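Local coordinates for protein putative fimbrial subunit (Corynebacterium diphtheriae, PDB 4HSQ) that builds the pilus shaft as the major pilin SpaD, probably in cell adhesion, with an internal isopeptide cross-link in this part of the molecule, at residues K148-K153 against T199-G204. Numbering follows the deposited sequence.
Sequences KLKVVK and TFTIDG
Phe200 lays one face of its ring against Val151, whose CB stands 3.8 Å from the ring centroid in a CH-pi contact displaced toward the rim, with CZ the nearest ring atom. A chi1 of 63° folds the phenyl group back over its own backbone and sets it alongside the valine. The two residues form a hydrogen-bonded antiparallel pair: Val151 N donates to Phe200 O at 2.9 Å, while the return bond from Phe200 N to Val151 O is longer, 3.3 Å, and more bent. Leu149 and Ile202 make a second such pair, bonded in both directions, each bond nearly straight at the hydrogen, and on the same face as the ring Leu149 CD2 and Ile202 CD1 come to a loose 4.3 Å.

Lys150 runs along the other face. Its CB and CG each pass 3.6 Å from Thr201 OG1, CD draws away from that hydroxyl, and CE meets Thr199 CG2 at 3.8 Å; the extended chain then delivers NZ to a hydrogen bond with Glu258 O.

Strand 142-155 runs between 199-206, antiparallel, and 264-271, parallel; both segments belong to the prealbumin-like domain. Leu225 of strand 222-229 packs on Leu149 and Val151, whereas Thr264, a calcium ligand, touches Lys148 and Lys150. Next to Val152, Lys153 is covalently linked through NZ to Asn271 CG, an isopeptide bond tying 142-155 to 264-271.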
ATOM      1  N   LYS A 148     -10.947  -3.819  -1.015  1.00 10.08           N
ATOM      2  CA  LYS A 148     -11.830  -3.839   0.159  1.00  9.33           C
ATOM      3  C   LYS A 148     -12.324  -5.250   0.427  1.00 14.78           C
ATOM      4  O   LYS A 148     -12.549  -6.015  -0.502  1.00 14.57           O
ATOM      5  CB  LYS A 148     -13.021  -2.920  -0.062  1.00 10.75           C
ATOM      6  CG  LYS A 148     -12.595  -1.475  -0.175  1.00 13.03           C
ATOM      7  CD  LYS A 148     -13.808  -0.557   0.003  1.00 23.62           C
ATOM      8  CE  LYS A 148     -13.964   0.410  -1.133  1.00 43.60           C
ATOM      9  NZ  LYS A 148     -15.264   1.125  -1.039  1.00 53.37           N
ATOM     10  N   LEU A 149     -12.506  -5.584   1.703  1.00 12.05           N
ATOM     11  CA  LEU A 149     -13.028  -6.864   2.095  1.00 12.68           C
ATOM     12  C   LEU A 149     -14.355  -6.632   2.815  1.00 18.79           C
ATOM     13  O   LEU A 149     -14.366  -6.098   3.918  1.00 18.01           O
ATOM     14  CB  LEU A 149     -12.037  -7.669   2.963  1.00 12.40           C
ATOM     15  CG  LEU A 149     -12.599  -9.004   3.511  1.00 16.03           C
ATOM     16  CD1 LEU A 149     -12.998  -9.962   2.361  1.00 14.21           C
ATOM     17  CD2 LEU A 149     -11.619  -9.660   4.454  1.00 17.53           C
ATOM     18  N   LYS A 150     -15.463  -7.011   2.164  1.00 14.98           N
ATOM     19  CA  LYS A 150     -16.792  -6.866   2.746  1.00 14.87           C
ATOM     20  C   LYS A 150     -17.247  -8.224   3.248  1.00 18.42           C
ATOM     21  O   LYS A 150     -17.215  -9.210   2.504  1.00 17.42           O
ATOM     22  CB  LYS A 150     -17.769  -6.313   1.683  1.00 16.10           C
ATOM     23  CG  LYS A 150     -19.206  -6.196   2.144  1.00 17.37           C
ATOM     24  CD  LYS A 150     -20.097  -5.677   1.011  1.00 16.74           C
ATOM     25  CE  LYS A 150     -21.529  -5.632   1.496  1.00 29.34           C
ATOM     26  NZ  LYS A 150     -22.414  -4.869   0.587  1.00 41.70           N
ATOM     27  N   VAL A 151     -17.689  -8.277   4.500  1.00 15.87           N
ATOM     28  CA  VAL A 151     -18.189  -9.504   5.089  1.00 16.47           C
ATOM     29  C   VAL A 151     -19.697  -9.385   5.276  1.00 21.06           C
ATOM     30  O   VAL A 151     -20.158  -8.369   5.773  1.00 18.52           O
ATOM     31  CB  VAL A 151     -17.453  -9.823   6.412  1.00 21.12           C
ATOM     32  CG1 VAL A 151     -18.101 -10.990   7.152  1.00 21.14           C
ATOM     33  CG2 VAL A 151     -15.984 -10.121   6.130  1.00 21.50           C
ATOM     34  N   VAL A 152     -20.461 -10.394   4.836  1.00 19.12           N
ATOM     35  CA  VAL A 152     -21.916 -10.350   5.027  1.00 20.16           C
ATOM     36  C   VAL A 152     -22.293 -11.576   5.873  1.00 21.93           C
ATOM     37  O   VAL A 152     -21.965 -12.700   5.514  1.00 21.42           O
ATOM     38  CB  VAL A 152     -22.747 -10.167   3.728  1.00 25.42           C
ATOM     39  CG1 VAL A 152     -22.240 -11.033   2.598  1.00 26.86           C
ATOM     40  CG2 VAL A 152     -24.255 -10.360   3.962  1.00 24.80           C
ATOM     41  N   LYS A 153     -22.881 -11.328   7.052  1.00 18.27           N
ATOM     42  CA  LYS A 153     -23.249 -12.397   7.961  1.00 16.69           C
ATOM     43  C   LYS A 153     -24.674 -12.811   7.716  1.00 19.75           C
ATOM     44  O   LYS A 153     -25.570 -11.988   7.780  1.00 19.01           O
ATOM     45  CB  LYS A 153     -23.039 -11.992   9.405  1.00 16.60           C
ATOM     46  CG  LYS A 153     -23.137 -13.163  10.380  1.00 16.50           C
ATOM     47  CD  LYS A 153     -21.927 -14.079  10.182  1.00 16.34           C
ATOM     48  CE  LYS A 153     -21.871 -15.244  11.071  1.00 19.86           C
ATOM     49  NZ  LYS A 153     -23.116 -16.047  11.079  1.00 18.27           N
ATOM     50  N   THR A 199     -23.438  -6.517   7.605  1.00 15.69           N
ATOM     51  CA  THR A 199     -22.116  -6.374   6.976  1.00 15.99           C
ATOM     52  C   THR A 199     -21.158  -5.428   7.712  1.00 17.07           C
ATOM     53  O   THR A 199     -21.541  -4.634   8.564  1.00 14.90           O
ATOM     54  CB  THR A 199     -22.251  -5.831   5.498  1.00 23.05           C
ATOM     55  OG1 THR A 199     -22.381  -4.399   5.476  1.00 22.50           O
ATOM     56  CG2 THR A 199     -23.349  -6.498   4.681  1.00 24.39           C
ATOM     57  N   PHE A 200     -19.893  -5.513   7.326  1.00 14.07           N
ATOM     58  CA  PHE A 200     -18.838  -4.551   7.640  1.00 13.15           C
ATOM     59  C   PHE A 200     -17.912  -4.612   6.452  1.00 17.09           C
ATOM     60  O   PHE A 200     -17.903  -5.628   5.752  1.00 14.73           O
ATOM     61  CB  PHE A 200     -18.093  -4.803   8.976  1.00 13.90           C
ATOM     62  CG  PHE A 200     -17.321  -6.095   9.056  1.00 13.12           C
ATOM     63  CD1 PHE A 200     -16.064  -6.212   8.476  1.00 15.42           C
ATOM     64  CD2 PHE A 200     -17.839  -7.187   9.738  1.00 14.07           C
ATOM     65  CE1 PHE A 200     -15.346  -7.413   8.565  1.00 17.01           C
ATOM     66  CE2 PHE A 200     -17.115  -8.380   9.843  1.00 16.78           C
ATOM     67  CZ  PHE A 200     -15.889  -8.496   9.241  1.00 15.81           C
ATOM     68  N   THR A 201     -17.140  -3.553   6.227  1.00 13.93           N
ATOM     69  CA  THR A 201     -16.162  -3.549   5.148  1.00 13.51           C
ATOM     70  C   THR A 201     -14.820  -3.111   5.726  1.00 18.47           C
ATOM     71  O   THR A 201     -14.748  -2.099   6.432  1.00 18.34           O
ATOM     72  CB  THR A 201     -16.628  -2.626   3.990  1.00 19.01           C
ATOM     73  OG1 THR A 201     -17.846  -3.139   3.455  1.00 18.82           O
ATOM     74  CG2 THR A 201     -15.608  -2.549   2.868  1.00 18.20           C
ATOM     75  N   ILE A 202     -13.769  -3.878   5.437  1.00 13.80           N
ATOM     76  CA  ILE A 202     -12.414  -3.516   5.811  1.00 12.95           C
ATOM     77  C   ILE A 202     -11.832  -2.815   4.591  1.00 17.99           C
ATOM     78  O   ILE A 202     -11.628  -3.452   3.555  1.00 16.82           O
ATOM     79  CB  ILE A 202     -11.548  -4.737   6.262  1.00 14.77           C
ATOM     80  CG1 ILE A 202     -12.231  -5.564   7.364  1.00 14.41           C
ATOM     81  CG2 ILE A 202     -10.117  -4.277   6.671  1.00 13.98           C
ATOM     82  CD1 ILE A 202     -11.498  -6.860   7.760  1.00 14.64           C
ATOM     83  N   ASP A 203     -11.631  -1.503   4.697  1.00 14.14           N
ATOM     84  CA  ASP A 203     -10.994  -0.683   3.672  1.00 14.00           C
ATOM     85  C   ASP A 203      -9.566  -0.345   4.195  1.00 19.93           C
ATOM     86  O   ASP A 203      -9.394   0.575   5.006  1.00 19.96           O
ATOM     87  CB  ASP A 203     -11.847   0.572   3.379  1.00 15.17           C
ATOM     88  CG  ASP A 203     -11.309   1.458   2.257  1.00 20.58           C
ATOM     89  OD1 ASP A 203     -10.176   1.218   1.799  1.00 19.93           O
ATOM     90  OD2 ASP A 203     -12.033   2.363   1.821  1.00 24.06           O
ATOM     91  N   GLY A 204      -8.568  -1.162   3.869  1.00 15.02           N
ATOM     92  CA  GLY A 204      -8.569  -2.239   2.886  1.00 13.08           C
ATOM     93  C   GLY A 204      -7.300  -3.023   3.058  1.00 14.73           C
ATOM     94  O   GLY A 204      -6.470  -2.682   3.910  1.00 14.20           O
TER